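Local coordinates for protein DNA helicase uvsW (Enterobacteria phage T4, PDB 1RIF) that couples ATP hydrolysis to 3'-5' unwinding of duplex DNA and drives branch migration of Holliday junctions in recombination-dependent repair during phage replication, at residues 19-24 with 75-80; 27-32 with 62-67; 51-56 with 269-274; 210-215 with 239-244. The protein carries 1 engineered substitution. All coordinates share one frame; numbering follows the deposited sequence.

Overall arrangement
Following the chain from the N terminus, helix 19-28 is met first, and its start pairs with 75-80 in interaction 1, closing a loop across most of the N-terminal domain. Interaction 2 lies wholly within that loop and joins the end of the same helix to 62-67. Interaction 3 crosses both: 51-56 falls inside their loops, but its partner 269-274 comes more than 200 residues later, in the helicase ATP-binding region, so it links the two parts of the chain. Interaction 4 closes a short loop within the span of interaction 3 and stays inside the ATP-binding region. Gln-271 and Tyr-272 of interaction 3 touch Gly-239 and Ile-242 of interaction 4.

Interaction 1: 19-24 with 75-80; sequences ESTFHE and FGYKAW
Tyr-77 reaches across to helix 19-28 and gives its phenol proton to Glu-24: the OH to OE1 distance is 2.5 Å, a short hydrogen bond. OE1 receives it on its syn lone pair, the side of its sister oxygen, and lies near the plane of the tyrosine ring at its edge, while the carboxylate is turned 67° against that ring. Glu-24 OE2 packs obliquely against Phe-75, 3.1 Å from Phe-75 CE2; the carboxylate lies between the two rings, bonded to Tyr-77 alone of the two. Thr-21, one helical turn earlier, sets its CG2 methyl against the phenol group, 3.3 Å from Tyr-77 OH.

The next shell sets these groups in place. Glu-24 has CG beside its own backbone N (chi1 -58°) and runs on extended through CD, which carries the carboxylate out to the two rings. Within its own segment, Tyr-77 has the carbonyl oxygen of Phe-75 over the centre of one ring face, 3.8 Å above the plane. Phe-71 of helix 68-74 stacks on Phe-75 and also touches Glu-24, and Tyr-77 leans on Ile-3 and Cys-72. Phe-75 lies just past the end of helix 68-74, where the chain turns into edge strand 79-81. The contact therefore joins helix 19-28 to a helix-to-strand connection in the small alpha/beta N-terminal domain of UvsW, built on a mixed four-stranded sheet.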
loop_
_atom_site.group_PDB
_atom_site.type_symbol
_atom_site.label_atom_id
_atom_site.label_comp_id
_atom_site.label_asym_id
_atom_site.label_seq_id
_atom_site.Cartn_x
_atom_site.Cartn_y
_atom_site.Cartn_z
ATOM N N GLU A 19 0.184 -17.375 25.225
ATOM C CA GLU A 19 -1.235 -17.219 24.956
ATOM C C GLU A 19 -1.704 -15.975 25.688
ATOM O O GLU A 19 -2.674 -15.335 25.295
ATOM C CB GLU A 19 -2.007 -18.445 25.446
ATOM C CG GLU A 19 -3.480 -18.483 25.031
ATOM C CD GLU A 19 -3.675 -18.563 23.518
ATOM O OE1 GLU A 19 -4.828 -18.792 23.079
ATOM O OE2 GLU A 19 -2.682 -18.396 22.768
ATOM N N SER A 20 -0.994 -15.630 26.753
ATOM C CA SER A 20 -1.331 -14.461 27.551
ATOM C C SER A 20 -0.965 -13.169 26.830
ATOM O O SER A 20 -1.755 -12.223 26.790
ATOM C CB SER A 20 -0.591 -14.510 28.885
ATOM O OG SER A 20 0.811 -14.460 28.673
ATOM N N THR A 21 0.241 -13.128 26.270
ATOM C CA THR A 21 0.693 -11.932 25.579
ATOM C C THR A 21 -0.089 -11.782 24.277
ATOM O O THR A 21 -0.330 -10.665 23.809
ATOM C CB THR A 21 2.208 -11.991 25.275
ATOM O OG1 THR A 21 2.425 -12.703 24.054
ATOM C CG2 THR A 21 2.952 -12.698 26.400
ATOM N N PHE A 22 -0.496 -12.913 23.707
ATOM C CA PHE A 22 -1.262 -12.907 22.468
ATOM C C PHE A 22 -2.570 -12.144 22.637
ATOM O O PHE A 22 -2.963 -11.357 21.774
ATOM C CB PHE A 22 -1.585 -14.327 22.018
ATOM C CG PHE A 22 -2.514 -14.380 20.840
ATOM C CD1 PHE A 22 -2.079 -13.980 19.576
ATOM C CD2 PHE A 22 -3.834 -14.786 20.998
ATOM C CE1 PHE A 22 -2.946 -13.983 18.490
ATOM C CE2 PHE A 22 -4.710 -14.793 19.916
ATOM C CZ PHE A 22 -4.268 -14.391 18.659
ATOM N N HIS A 23 -3.248 -12.379 23.750
ATOM C CA HIS A 23 -4.507 -11.702 24.004
ATOM C C HIS A 23 -4.291 -10.220 24.253
ATOM O O HIS A 23 -5.143 -9.400 23.918
ATOM C CB HIS A 23 -5.220 -12.379 25.170
ATOM C CG HIS A 23 -5.664 -13.772 24.851
ATOM N ND1 HIS A 23 -5.840 -14.742 25.812
ATOM C CD2 HIS A 23 -5.951 -14.361 23.666
ATOM C CE1 HIS A 23 -6.214 -15.869 25.233
ATOM N NE2 HIS A 23 -6.289 -15.664 23.931
ATOM N N GLU A 24 -3.144 -9.874 24.826
ATOM C CA GLU A 24 -2.834 -8.474 25.076
ATOM C C GLU A 24 -2.597 -7.814 23.728
ATOM O O GLU A 24 -3.080 -6.716 23.467
ATOM C CB GLU A 24 -1.588 -8.366 25.937
ATOM C CG GLU A 24 -1.727 -9.084 27.264
ATOM C CD GLU A 24 -0.478 -8.977 28.107
ATOM O OE1 GLU A 24 0.601 -9.373 27.615
ATOM O OE2 GLU A 24 -0.577 -8.494 29.259
ATOM N N PHE A 75 4.482 -3.330 28.160
ATOM C CA PHE A 75 4.444 -4.556 28.952
ATOM C C PHE A 75 5.823 -5.097 29.297
ATOM O O PHE A 75 5.957 -6.237 29.751
ATOM C CB PHE A 75 3.651 -5.637 28.217
ATOM C CG PHE A 75 2.226 -5.263 27.936
ATOM C CD1 PHE A 75 1.919 -4.310 26.965
ATOM C CD2 PHE A 75 1.186 -5.865 28.636
ATOM C CE1 PHE A 75 0.594 -3.960 26.693
ATOM C CE2 PHE A 75 -0.145 -5.524 28.372
ATOM C CZ PHE A 75 -0.439 -4.569 27.397
ATOM N N GLY A 76 6.844 -4.278 29.082
ATOM C CA GLY A 76 8.199 -4.697 29.375
ATOM C C GLY A 76 8.587 -5.991 28.684
ATOM O O GLY A 76 9.251 -6.840 29.283
ATOM N N TYR A 77 8.187 -6.150 27.425
ATOM C CA TYR A 77 8.512 -7.364 26.687
ATOM C C TYR A 77 9.775 -7.248 25.843
ATOM O O TYR A 77 10.137 -6.162 25.383
ATOM C CB TYR A 77 7.345 -7.778 25.782
ATOM C CG TYR A 77 6.163 -8.375 26.515
ATOM C CD1 TYR A 77 6.346 -9.358 27.490
ATOM C CD2 TYR A 77 4.858 -7.988 26.208
ATOM C CE1 TYR A 77 5.256 -9.940 28.142
ATOM C CE2 TYR A 77 3.757 -8.568 26.853
ATOM C CZ TYR A 77 3.965 -9.541 27.816
ATOM O OH TYR A 77 2.889 -10.122 28.451
ATOM N N LYS A 78 10.441 -8.386 25.659
ATOM C CA LYS A 78 11.656 -8.468 24.850
ATOM C C LYS A 78 11.282 -9.188 23.561
ATOM O O LYS A 78 10.695 -10.274 23.607
ATOM C CB LYS A 78 12.749 -9.259 25.588
ATOM C CG LYS A 78 13.310 -8.585 26.841
ATOM C CD LYS A 78 14.148 -7.343 26.517
ATOM C CE LYS A 78 13.299 -6.142 26.074
ATOM N NZ LYS A 78 14.121 -4.936 25.721
ATOM N N ALA A 79 11.618 -8.599 22.413
ATOM C CA ALA A 79 11.264 -9.226 21.146
ATOM C C ALA A 79 12.333 -9.266 20.059
ATOM O O ALA A 79 13.127 -8.340 19.918
ATOM C CB ALA A 79 10.015 -8.575 20.603
ATOM N N TRP A 80 12.333 -10.362 19.296
ATOM C CA TRP A 80 13.250 -10.572 18.172
ATOM C C TRP A 80 12.443 -10.385 16.888
ATOM O O TRP A 80 11.385 -10.998 16.717
ATOM C CB TRP A 80 13.829 -11.998 18.167
ATOM C CG TRP A 80 14.635 -12.317 16.905
ATOM C CD1 TRP A 80 15.909 -11.904 16.618
ATOM C CD2 TRP A 80 14.184 -13.044 15.744
ATOM N NE1 TRP A 80 16.274 -12.322 15.357
ATOM C CE2 TRP A 80 15.237 -13.023 14.799
ATOM C CE3 TRP A 80 12.993 -13.707 15.411
ATOM C CZ2 TRP A 80 15.134 -13.644 13.541
ATOM C CZ3 TRP A 80 12.892 -14.326 14.154
ATOM C CH2 TRP A 80 13.958 -14.288 13.241
#

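Interaction 2: 27-32 with 62-67; sequences DFFSFE and FGLVGQ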
loop_
_atom_site.group_PDB
_atom_site.type_symbol
_atom_site.label_atom_id
_atom_site.label_comp_id
_atom_site.label_asym_id
_atom_site.label_seq_id
_atom_site.Cartn_x
_atom_site.Cartn_y
_atom_site.Cartn_z
ATOM N N ASP A 27 -5.824 -7.288 21.730
ATOM C CA ASP A 27 -6.629 -6.154 22.171
ATOM C C ASP A 27 -5.931 -4.869 21.754
ATOM O O ASP A 27 -6.577 -3.886 21.386
ATOM C CB ASP A 27 -6.813 -6.160 23.695
ATOM C CG ASP A 27 -7.683 -7.311 24.174
ATOM O OD1 ASP A 27 -8.470 -7.841 23.354
ATOM O OD2 ASP A 27 -7.592 -7.678 25.370
ATOM N N PHE A 28 -4.606 -4.896 21.813
ATOM C CA PHE A 28 -3.783 -3.749 21.445
ATOM C C PHE A 28 -4.049 -3.363 19.987
ATOM O O PHE A 28 -4.328 -2.206 19.687
ATOM C CB PHE A 28 -2.296 -4.094 21.646
ATOM C CG PHE A 28 -1.349 -2.964 21.312
ATOM C CD1 PHE A 28 -1.302 -1.817 22.096
ATOM C CD2 PHE A 28 -0.509 -3.046 20.204
ATOM C CE1 PHE A 28 -0.432 -0.766 21.784
ATOM C CE2 PHE A 28 0.367 -1.998 19.882
ATOM C CZ PHE A 28 0.402 -0.859 20.675
ATOM N N PHE A 29 -3.983 -4.343 19.092
ATOM C CA PHE A 29 -4.204 -4.097 17.673
ATOM C C PHE A 29 -5.659 -4.244 17.233
ATOM O O PHE A 29 -5.956 -4.909 16.247
ATOM C CB PHE A 29 -3.308 -5.016 16.840
ATOM C CG PHE A 29 -1.855 -4.647 16.898
ATOM C CD1 PHE A 29 -0.942 -5.441 17.596
ATOM C CD2 PHE A 29 -1.396 -3.483 16.270
ATOM C CE1 PHE A 29 0.412 -5.078 17.667
ATOM C CE2 PHE A 29 -0.048 -3.111 16.335
ATOM C CZ PHE A 29 0.858 -3.908 17.032
ATOM N N SER A 30 -6.563 -3.614 17.969
ATOM C CA SER A 30 -7.978 -3.662 17.640
ATOM C C SER A 30 -8.563 -2.271 17.828
ATOM O O SER A 30 -7.955 -1.404 18.462
ATOM C CB SER A 30 -8.726 -4.629 18.557
ATOM O OG SER A 30 -9.086 -3.987 19.771
ATOM N N PHE A 31 -9.742 -2.056 17.261
ATOM C CA PHE A 31 -10.415 -0.786 17.399
ATOM C C PHE A 31 -11.900 -0.994 17.202
ATOM O O PHE A 31 -12.336 -1.988 16.627
ATOM C CB PHE A 31 -9.857 0.253 16.411
ATOM C CG PHE A 31 -10.030 -0.108 14.961
ATOM C CD1 PHE A 31 -11.202 0.216 14.285
ATOM C CD2 PHE A 31 -9.011 -0.765 14.266
ATOM C CE1 PHE A 31 -11.358 -0.110 12.935
ATOM C CE2 PHE A 31 -9.155 -1.095 12.922
ATOM C CZ PHE A 31 -10.328 -0.767 12.255
ATOM N N GLU A 32 -12.671 -0.051 17.710
ATOM C CA GLU A 32 -14.114 -0.092 17.628
ATOM C C GLU A 32 -14.551 0.223 16.204
ATOM O O GLU A 32 -14.127 1.224 15.634
ATOM C CB GLU A 32 -14.665 0.956 18.579
ATOM C CG GLU A 32 -16.036 0.704 19.112
ATOM C CD GLU A 32 -16.468 1.817 20.044
ATOM O OE1 GLU A 32 -16.926 2.871 19.541
ATOM O OE2 GLU A 32 -16.324 1.637 21.275
ATOM N N PHE A 62 1.676 -6.378 7.772
ATOM C CA PHE A 62 3.072 -5.952 7.686
ATOM C C PHE A 62 3.318 -4.517 8.143
ATOM O O PHE A 62 4.160 -4.268 9.006
ATOM C CB PHE A 62 3.555 -6.119 6.244
ATOM C CG PHE A 62 5.039 -6.289 6.104
ATOM C CD1 PHE A 62 5.563 -7.468 5.587
ATOM C CD2 PHE A 62 5.913 -5.264 6.442
ATOM C CE1 PHE A 62 6.939 -7.621 5.406
ATOM C CE2 PHE A 62 7.295 -5.405 6.264
ATOM C CZ PHE A 62 7.804 -6.585 5.744
ATOM N N GLY A 63 2.571 -3.580 7.563
ATOM C CA GLY A 63 2.720 -2.176 7.895
ATOM C C GLY A 63 2.704 -1.777 9.357
ATOM O O GLY A 63 3.174 -0.694 9.693
ATOM N N LEU A 64 2.184 -2.638 10.231
ATOM C CA LEU A 64 2.095 -2.335 11.662
ATOM C C LEU A 64 3.231 -2.873 12.543
ATOM O O LEU A 64 3.216 -2.698 13.764
ATOM C CB LEU A 64 0.750 -2.837 12.204
ATOM C CG LEU A 64 -0.501 -2.048 11.808
ATOM C CD1 LEU A 64 -1.741 -2.891 12.031
ATOM C CD2 LEU A 64 -0.559 -0.759 12.613
ATOM N N VAL A 65 4.216 -3.518 11.933
ATOM C CA VAL A 65 5.331 -4.067 12.693
ATOM C C VAL A 65 5.952 -3.018 13.616
ATOM O O VAL A 65 6.230 -3.291 14.783
ATOM C CB VAL A 65 6.425 -4.617 11.748
ATOM C CG1 VAL A 65 7.575 -5.192 12.552
ATOM C CG2 VAL A 65 5.841 -5.687 10.857
ATOM N N GLY A 66 6.160 -1.816 13.089
ATOM C CA GLY A 66 6.762 -0.755 13.874
ATOM C C GLY A 66 6.050 -0.399 15.165
ATOM O O GLY A 66 6.683 0.053 16.123
ATOM N N GLN A 67 4.736 -0.598 15.185
ATOM C CA GLN A 67 3.908 -0.296 16.352
ATOM C C GLN A 67 4.080 -1.294 17.494
ATOM O O GLN A 67 3.733 -0.995 18.632
ATOM C CB GLN A 67 2.440 -0.292 15.946
ATOM C CG GLN A 67 2.130 0.610 14.784
ATOM C CD GLN A 67 2.099 2.060 15.183
ATOM O OE1 GLN A 67 3.093 2.606 15.669
ATOM N NE2 GLN A 67 0.949 2.699 14.986
#
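Phe-29 and Gln-67 make the main apolar touch between these segments. The aliphatic root of the glutamine comes in at the edge of the phenyl ring, near its plane, with Gln-67 CB 3.8 Å from Phe-29 CE2. The same ring corner meets Leu-64, whose CB is 4.2 Å from Phe-29 CE2 and approaches from the side of the ring plane opposite Phe-28. Gln-67 starts toward the ring but bends at chi2 (-76°), which takes its amide away and leaves the CH2 group to do the packing; its side chain comes about 3 Å from a bound magnesium ion at the nearest atoms.

A second kind of contact sets aromatic C-H against a backbone oxygen. Gln-67 O lies at the edge of the Phe-28 ring, near its plane, 3.7 Å from CE2. Phe-28 and Phe-29 also brace each other, Phe-28 CD2 standing 3.3 Å above the Phe-29 ring, offset toward its rim.

Hydrogen bonds shape the backbones separately. After helix 19-28 ends, Phe-29 is the centre of an inverse gamma turn, and Ser-30 OG reaches back to Asp-27 O at 3.0 Å. On the other side Gln-67 N bonds to Leu-64 O, also at 3.0 Å, within the turn leading into helix 68-74. Beyond the pair, Phe-29 touches Ile-68 and Met-270, and Leu-64 packs on Met-270 and Val-273 of helix 269-276.

With no hydrogen bond running between the segments, their fit depends on shape: ring edges against the CH2 and carbonyl oxygen of Gln-67, and Leu-64 off the ring plane, which is less directional than a polar link would be.

Interaction 3: 51-56 with 269-274; sequences IRLLDY and IMQYVG
Leu-53 meets helix 269-276 with CG beside its backbone N (chi1 -66°) and the chain carried on straight at chi2, so that its two methyls meet successive helix residues, Met-270 and Gln-271. Met-270 holds CG anti to its backbone N (chi1 -165°), which brings that methylene across the path of one methyl, while Gln-271 has CG between its backbone N and carbonyl carbon (chi1 62°) and then runs out extended.

The branches of Leu-53 divide the work. CD1 presses on Met-270, 3.4 Å from CG, tighter than usual van der Waals contact between carbons, and lies 3.9 Å from Met-270 CB. Leu-53 CD1 is also 3.7 Å from Met-270 C, so this methyl rests on backbone as well as side chain. CD2 takes Gln-271, at 3.7 Å from its CB, and there the two side chains cross at about a right angle. The contact uses the aliphatic base of the glutamine.

This is where the two parts of the chain meet: Leu-53 follows strand 50-52 of the two-stranded antiparallel sheet in the N-terminal domain, and helix 269-276 belongs to the helicase ATP-binding domain, directly before strand 278-280 at one edge of its parallel sheet. Leu-53 N probably bonds to Phe-29 O, continuing the antiparallel pairing of 50-52 with 30-32 by one residue. Leu-64 packs against Leu-53, and Phe-31 touches Gln-271. Away from the interface, Tyr-272 OH bonds to Ala-237 O and Arg-263 NH1.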
loop_
_atom_site.group_PDB
_atom_site.type_symbol
_atom_site.label_atom_id
_atom_site.label_comp_id
_atom_site.label_asym_id
_atom_site.label_seq_id
_atom_site.Cartn_x
_atom_site.Cartn_y
_atom_site.Cartn_z
ATOM N N ILE A 51 -12.770 -4.409 15.556
ATOM C CA ILE A 51 -12.008 -4.926 14.437
ATOM C C ILE A 51 -10.638 -5.318 14.962
ATOM O O ILE A 51 -9.943 -4.517 15.574
ATOM C CB ILE A 51 -11.913 -3.864 13.321
ATOM C CG1 ILE A 51 -13.282 -3.753 12.639
ATOM C CG2 ILE A 51 -10.824 -4.235 12.311
ATOM C CD1 ILE A 51 -13.432 -2.555 11.754
ATOM N N ARG A 52 -10.282 -6.577 14.742
ATOM C CA ARG A 52 -9.012 -7.140 15.193
ATOM C C ARG A 52 -8.025 -7.269 14.019
ATOM O O ARG A 52 -8.223 -8.084 13.114
ATOM C CB ARG A 52 -9.262 -8.530 15.820
ATOM C CG ARG A 52 -9.491 -8.588 17.347
ATOM C CD ARG A 52 -10.527 -7.610 17.835
ATOM N NE ARG A 52 -11.141 -7.956 19.122
ATOM C CZ ARG A 52 -10.547 -7.944 20.321
ATOM N NH1 ARG A 52 -9.270 -7.612 20.471
ATOM N NH2 ARG A 52 -11.261 -8.231 21.400
ATOM N N LEU A 53 -6.971 -6.461 14.021
ATOM C CA LEU A 53 -5.978 -6.543 12.950
ATOM C C LEU A 53 -5.038 -7.736 13.194
ATOM O O LEU A 53 -4.374 -8.209 12.281
ATOM C CB LEU A 53 -5.191 -5.224 12.842
ATOM C CG LEU A 53 -6.055 -4.034 12.399
ATOM C CD1 LEU A 53 -5.273 -2.736 12.412
ATOM C CD2 LEU A 53 -6.578 -4.318 11.001
ATOM N N LEU A 54 -4.992 -8.220 14.432
ATOM C CA LEU A 54 -4.172 -9.381 14.778
ATOM C C LEU A 54 -5.159 -10.555 14.894
ATOM O O LEU A 54 -5.915 -10.632 15.858
ATOM C CB LEU A 54 -3.477 -9.160 16.127
ATOM C CG LEU A 54 -2.205 -9.949 16.449
ATOM C CD1 LEU A 54 -2.240 -10.343 17.909
ATOM C CD2 LEU A 54 -2.079 -11.185 15.562
ATOM N N ASP A 55 -5.168 -11.456 13.916
ATOM C CA ASP A 55 -6.098 -12.576 13.959
ATOM C C ASP A 55 -5.595 -13.708 14.862
ATOM O O ASP A 55 -4.523 -13.617 15.461
ATOM C CB ASP A 55 -6.371 -13.099 12.537
ATOM C CG ASP A 55 -5.157 -13.770 11.901
ATOM O OD1 ASP A 55 -4.095 -13.829 12.547
ATOM O OD2 ASP A 55 -5.265 -14.245 10.748
ATOM N N TYR A 56 -6.380 -14.771 14.978
ATOM C CA TYR A 56 -5.980 -15.895 15.817
ATOM C C TYR A 56 -4.872 -16.713 15.170
ATOM O O TYR A 56 -4.295 -17.599 15.799
ATOM C CB TYR A 56 -7.182 -16.786 16.133
ATOM C CG TYR A 56 -8.142 -16.159 17.112
ATOM C CD1 TYR A 56 -9.352 -15.616 16.683
ATOM C CD2 TYR A 56 -7.834 -16.098 18.470
ATOM C CE1 TYR A 56 -10.236 -15.034 17.584
ATOM C CE2 TYR A 56 -8.708 -15.517 19.381
ATOM C CZ TYR A 56 -9.908 -14.989 18.930
ATOM O OH TYR A 56 -10.784 -14.433 19.826
ATOM N N ILE A 269 -7.371 4.455 11.759
ATOM C CA ILE A 269 -6.083 4.851 11.175
ATOM C C ILE A 269 -5.104 3.676 11.186
ATOM O O ILE A 269 -4.229 3.556 10.328
ATOM C CB ILE A 269 -5.429 6.022 11.955
ATOM C CG1 ILE A 269 -4.065 6.364 11.348
ATOM C CG2 ILE A 269 -5.257 5.652 13.426
ATOM C CD1 ILE A 269 -4.128 6.877 9.922
ATOM N N MET A 270 -5.276 2.807 12.173
ATOM C CA MET A 270 -4.427 1.642 12.352
ATOM C C MET A 270 -4.402 0.682 11.152
ATOM O O MET A 270 -3.353 0.128 10.828
ATOM C CB MET A 270 -4.869 0.911 13.619
ATOM C CG MET A 270 -3.891 -0.108 14.138
ATOM S SD MET A 270 -4.251 -0.541 15.851
ATOM C CE MET A 270 -2.769 0.079 16.685
ATOM N N GLN A 271 -5.534 0.482 10.484
ATOM C CA GLN A 271 -5.523 -0.435 9.353
ATOM C C GLN A 271 -5.066 0.185 8.039
ATOM O O GLN A 271 -4.934 -0.515 7.036
ATOM C CB GLN A 271 -6.878 -1.139 9.174
ATOM C CG GLN A 271 -8.058 -0.270 8.871
ATOM C CD GLN A 271 -9.308 -1.096 8.565
ATOM O OE1 GLN A 271 -10.423 -0.576 8.592
ATOM N NE2 GLN A 271 -9.122 -2.387 8.261
ATOM N N TYR A 272 -4.814 1.491 8.039
ATOM C CA TYR A 272 -4.318 2.138 6.833
ATOM C C TYR A 272 -2.801 2.011 6.869
ATOM O O TYR A 272 -2.167 1.836 5.833
ATOM C CB TYR A 272 -4.764 3.610 6.755
ATOM C CG TYR A 272 -6.260 3.767 6.522
ATOM C CD1 TYR A 272 -7.169 3.616 7.574
ATOM C CD2 TYR A 272 -6.772 4.000 5.242
ATOM C CE1 TYR A 272 -8.548 3.686 7.357
ATOM C CE2 TYR A 272 -8.149 4.074 5.014
ATOM C CZ TYR A 272 -9.031 3.913 6.080
ATOM O OH TYR A 272 -10.397 3.959 5.872
ATOM N N VAL A 273 -2.211 2.072 8.061
ATOM C CA VAL A 273 -0.762 1.918 8.168
ATOM C C VAL A 273 -0.444 0.427 8.060
ATOM O O VAL A 273 0.648 0.039 7.653
ATOM C CB VAL A 273 -0.205 2.485 9.502
ATOM C CG1 VAL A 273 -0.763 3.876 9.743
ATOM C CG2 VAL A 273 -0.541 1.579 10.642
ATOM N N GLY A 274 -1.419 -0.405 8.417
ATOM C CA GLY A 274 -1.235 -1.842 8.314
ATOM C C GLY A 274 -1.233 -2.248 6.848
ATOM O O GLY A 274 -0.592 -3.218 6.461
#

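Interaction 4: 210-215 with 239-244; sequences GTWQTV and GKSISS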
loop_
_atom_site.group_PDB
_atom_site.type_symbol
_atom_site.label_atom_id
_atom_site.label_comp_id
_atom_site.label_asym_id
_atom_site.label_seq_id
_atom_site.Cartn_x
_atom_site.Cartn_y
_atom_site.Cartn_z
ATOM N N GLY A 210 -7.202 0.553 -11.699
ATOM C CA GLY A 210 -8.624 0.423 -11.449
ATOM C C GLY A 210 -9.091 1.118 -10.183
ATOM O O GLY A 210 -8.327 1.797 -9.499
ATOM N N THR A 211 -10.369 0.948 -9.879
ATOM C CA THR A 211 -10.961 1.555 -8.702
ATOM C C THR A 211 -11.167 0.454 -7.678
ATOM O O THR A 211 -11.060 -0.725 -8.007
ATOM C CB THR A 211 -12.328 2.176 -9.038
ATOM O OG1 THR A 211 -13.211 1.150 -9.490
ATOM C CG2 THR A 211 -12.191 3.216 -10.137
ATOM N N TRP A 212 -11.459 0.837 -6.440
ATOM C CA TRP A 212 -11.696 -0.127 -5.370
ATOM C C TRP A 212 -12.849 -1.079 -5.650
ATOM O O TRP A 212 -12.760 -2.275 -5.369
ATOM C CB TRP A 212 -11.979 0.594 -4.046
ATOM C CG TRP A 212 -10.737 0.947 -3.284
ATOM C CD1 TRP A 212 -10.204 2.190 -3.101
ATOM C CD2 TRP A 212 -9.870 0.029 -2.603
ATOM N NE1 TRP A 212 -9.058 2.104 -2.343
ATOM C CE2 TRP A 212 -8.832 0.789 -2.024
ATOM C CE3 TRP A 212 -9.875 -1.364 -2.426
ATOM C CZ2 TRP A 212 -7.802 0.202 -1.273
ATOM C CZ3 TRP A 212 -8.854 -1.950 -1.680
ATOM C CH2 TRP A 212 -7.831 -1.164 -1.112
ATOM N N GLN A 213 -13.938 -0.552 -6.201
ATOM C CA GLN A 213 -15.105 -1.388 -6.456
ATOM C C GLN A 213 -14.842 -2.504 -7.460
ATOM O O GLN A 213 -15.438 -3.571 -7.369
ATOM C CB GLN A 213 -16.302 -0.537 -6.894
ATOM C CG GLN A 213 -16.327 -0.115 -8.342
ATOM C CD GLN A 213 -17.708 0.362 -8.753
ATOM O OE1 GLN A 213 -18.692 -0.335 -8.532
ATOM N NE2 GLN A 213 -17.787 1.548 -9.351
ATOM N N THR A 214 -13.953 -2.261 -8.415
ATOM C CA THR A 214 -13.618 -3.284 -9.396
ATOM C C THR A 214 -12.657 -4.264 -8.749
ATOM O O THR A 214 -12.881 -5.470 -8.750
ATOM C CB THR A 214 -12.926 -2.680 -10.625
ATOM O OG1 THR A 214 -13.877 -1.922 -11.380
ATOM C CG2 THR A 214 -12.334 -3.780 -11.501
ATOM N N VAL A 215 -11.585 -3.712 -8.193
ATOM C CA VAL A 215 -10.533 -4.474 -7.543
ATOM C C VAL A 215 -11.013 -5.459 -6.474
ATOM O O VAL A 215 -10.554 -6.601 -6.429
ATOM C CB VAL A 215 -9.491 -3.497 -6.943
ATOM C CG1 VAL A 215 -8.590 -4.207 -5.959
ATOM C CG2 VAL A 215 -8.674 -2.884 -8.068
ATOM N N GLY A 239 -12.330 0.202 5.338
ATOM C CA GLY A 239 -11.695 -0.895 6.039
ATOM C C GLY A 239 -12.115 -2.217 5.457
ATOM O O GLY A 239 -11.378 -3.196 5.517
ATOM N N LYS A 240 -13.313 -2.236 4.892
ATOM C CA LYS A 240 -13.848 -3.439 4.280
ATOM C C LYS A 240 -13.040 -3.782 3.031
ATOM O O LYS A 240 -12.677 -4.940 2.813
ATOM C CB LYS A 240 -15.319 -3.232 3.924
ATOM C CG LYS A 240 -16.003 -4.482 3.394
ATOM C CD LYS A 240 -17.501 -4.267 3.208
ATOM C CE LYS A 240 -18.228 -4.206 4.563
ATOM N NZ LYS A 240 -17.752 -3.121 5.500
ATOM N N SER A 241 -12.756 -2.768 2.218
ATOM C CA SER A 241 -11.973 -2.958 1.003
ATOM C C SER A 241 -10.578 -3.458 1.368
ATOM O O SER A 241 -10.115 -4.477 0.859
ATOM C CB SER A 241 -11.858 -1.638 0.229
ATOM O OG SER A 241 -13.080 -1.305 -0.402
ATOM N N ILE A 242 -9.917 -2.728 2.259
ATOM C CA ILE A 242 -8.575 -3.078 2.704
ATOM C C ILE A 242 -8.508 -4.503 3.216
ATOM O O ILE A 242 -7.731 -5.312 2.710
ATOM C CB ILE A 242 -8.096 -2.123 3.826
ATOM C CG1 ILE A 242 -7.955 -0.699 3.265
ATOM C CG2 ILE A 242 -6.785 -2.629 4.421
ATOM C CD1 ILE A 242 -7.651 0.359 4.310
ATOM N N SER A 243 -9.325 -4.822 4.213
ATOM C CA SER A 243 -9.295 -6.166 4.761
ATOM C C SER A 243 -9.703 -7.201 3.724
ATOM O O SER A 243 -9.396 -8.385 3.862
ATOM C CB SER A 243 -10.180 -6.265 6.017
ATOM O OG SER A 243 -11.496 -5.815 5.780
ATOM N N SER A 244 -10.365 -6.748 2.663
ATOM C CA SER A 244 -10.816 -7.638 1.599
ATOM C C SER A 244 -9.710 -8.111 0.639
ATOM O O SER A 244 -9.753 -9.244 0.164
ATOM C CB SER A 244 -11.933 -6.960 0.802
ATOM O OG SER A 244 -12.512 -7.856 -0.119
#
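Trp-212 offers one face of its indole to Ser-241, whose CB stands 3.3 Å above the ring plane, offset toward the rim over the six-membered part. The nearest ring atoms are CE3, 3.3 Å from Ser-241 CB, and CZ3, 3.6 Å from it. Ser-241 OG sits beside its backbone N (chi1 -73°) and lies further off, 3.8 Å from Trp-212 CE3, so the methylene leads the approach.

The far end of the indole runs on to Ile-242, with Trp-212 CH2 4.4 Å from Ile-242 CG1. No hydrogen bond crosses the contact. The facing turn is held from within: Ser-243 OG gives a 2.6 Å bond to Gly-239 O, which also accepts from Ser-243 N. Thr-238 OG1, just before the helix, accepts from Ser-241 N. Ala-237 and Ile-245 touch the indole, and Ile-242 packs on Tyr-272 and Met-275 of helix 269-276.

Trp-212 lies about 12 Å, side chain to side chain, from Arg-141, an engineered residue in the predicted ATP-binding loop. Helix 212-215, N-capped at Thr-211, follows strand 207-210 of the parallel sheet, and helix 239-245 follows strand 226-232 and the predicted DEAH box: the strand-helix alternation of the RecA-like fold of SF2 helicases.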